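Local atomic coordinates of uncharacterized protein (Nostoc punctiforme, PDB entry 2R3S), a protein that probably transfers a methyl group from S-adenosylmethionine to a hydroxyl of a substrate not yet identified, as an O-methyltransferase with a Rossmann-like catalytic domain. Residues H321-P324 with Q329-V332. Sequence-based numbering, arbitrary orientation.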
loop_
_atom_site.group_PDB
_atom_site.type_symbol
_atom_site.label_atom_id
_atom_site.label_comp_id
_atom_site.label_asym_id
_atom_site.label_seq_id
_atom_site.Cartn_x
_atom_site.Cartn_y
_atom_site.Cartn_z
ATOM N N HIS A 321 1.103 -18.184 26.095
ATOM C CA HIS A 321 2.477 -17.720 26.285
ATOM C C HIS A 321 2.735 -16.648 25.210
ATOM O O HIS A 321 3.038 -16.950 24.046
ATOM C CB HIS A 321 3.490 -18.861 26.183
ATOM C CG HIS A 321 3.293 -19.950 27.193
ATOM N ND1 HIS A 321 4.219 -20.233 28.173
ATOM C CD2 HIS A 321 2.288 -20.841 27.361
ATOM C CE1 HIS A 321 3.792 -21.249 28.901
ATOM N NE2 HIS A 321 2.620 -21.634 28.432
ATOM N N SER A 322 2.553 -15.395 25.622
ATOM C CA SER A 322 2.715 -14.201 24.780
ATOM C C SER A 322 4.005 -14.177 23.928
ATOM O O SER A 322 3.979 -13.728 22.783
ATOM C CB SER A 322 2.626 -12.949 25.682
ATOM O OG SER A 322 3.394 -11.869 25.189
ATOM N N LEU A 323 5.106 -14.680 24.486
ATOM C CA LEU A 323 6.424 -14.622 23.848
ATOM C C LEU A 323 6.770 -13.203 23.352
ATOM O O LEU A 323 6.774 -12.951 22.139
ATOM C CB LEU A 323 6.548 -15.643 22.704
ATOM C CG LEU A 323 6.780 -17.118 23.039
ATOM C CD1 LEU A 323 7.452 -17.800 21.834
ATOM C CD2 LEU A 323 7.618 -17.299 24.312
ATOM N N PRO A 324 7.072 -12.283 24.301
ATOM C CA PRO A 324 7.388 -10.890 23.974
ATOM C C PRO A 324 8.651 -10.705 23.107
ATOM O O PRO A 324 8.794 -9.668 22.473
ATOM C CB PRO A 324 7.577 -10.218 25.349
ATOM C CG PRO A 324 7.151 -11.192 26.366
ATOM C CD PRO A 324 7.147 -12.539 25.756
ATOM N N GLN A 329 2.314 -15.339 18.842
ATOM C CA GLN A 329 2.005 -15.778 20.209
ATOM C C GLN A 329 1.852 -17.305 20.250
ATOM O O GLN A 329 1.582 -17.917 19.205
ATOM C CB GLN A 329 0.714 -15.103 20.686
ATOM C CG GLN A 329 0.779 -13.568 20.825
ATOM C CD GLN A 329 0.635 -12.779 19.490
ATOM O OE1 GLN A 329 -0.025 -13.205 18.533
ATOM N NE2 GLN A 329 1.246 -11.608 19.455
ATOM N N VAL A 330 2.033 -17.906 21.436
ATOM C CA VAL A 330 1.886 -19.376 21.625
ATOM C C VAL A 330 0.741 -19.757 22.601
ATOM O O VAL A 330 0.538 -19.091 23.601
ATOM C CB VAL A 330 3.232 -20.040 22.044
ATOM C CG1 VAL A 330 3.001 -21.415 22.596
ATOM C CG2 VAL A 330 4.218 -20.114 20.862
ATOM N N ILE A 331 -0.044 -20.785 22.258
ATOM C CA ILE A 331 -0.959 -21.455 23.191
ATOM C C ILE A 331 -0.486 -22.897 23.417
ATOM O O ILE A 331 -0.327 -23.643 22.457
ATOM C CB ILE A 331 -2.400 -21.501 22.643
ATOM C CG1 ILE A 331 -2.974 -20.096 22.553
ATOM C CG2 ILE A 331 -3.311 -22.358 23.509
ATOM C CD1 ILE A 331 -4.243 -20.032 21.776
ATOM N N VAL A 332 -0.240 -23.288 24.667
ATOM C CA VAL A 332 -0.029 -24.697 25.011
ATOM C C VAL A 332 -1.329 -25.292 25.543
ATOM O O VAL A 332 -1.926 -24.736 26.473
ATOM C CB VAL A 332 1.067 -24.878 26.044
ATOM C CG1 VAL A 332 1.248 -26.357 26.377
ATOM C CG2 VAL A 332 2.381 -24.244 25.522
#
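H321 and V330 pair through two backbone hydrogen bonds where the antiparallel β-hairpin of the last two strands of the Rossmann-like methyltransferase sheet opens into its connecting loop. It is the last bridge before the turn: H321 N gives a nearly straight bond to V330 O (2.7 Å, 174° at the hydrogen), and V330 N returns a more bent one to H321 O at 3.0 Å. Strand 317-321 forms the sheet edge within this chain, whereas strand 329-334 lies one place further in, bonded on its other side to strand 265-271 through Q329 and I331.

The H321 side chain leaves the bridge with its CB 4.3 Å from V330 CB, both on the same face of the sheet, which helix 149-159 covers through L158 and I155. CG sits beside the backbone N (chi1 -60°), and from there the imidazole leans toward V332, two residues along the partner strand. H321 CD2 and NE2 share the V332 methyl CG2, each 3.9 Å from it, and the methyl approaches the ring obliquely.

Beyond the bridge the chain leaves the strand, and L323 turns back over V330, bringing CD1 to 4.1 Å from V330 CG2. The Q329 chain bends at chi2 (80°) as it runs on from CG, which rests 3.8 Å from S322 O, to OE1, which accepts a hydrogen bond from I273 N.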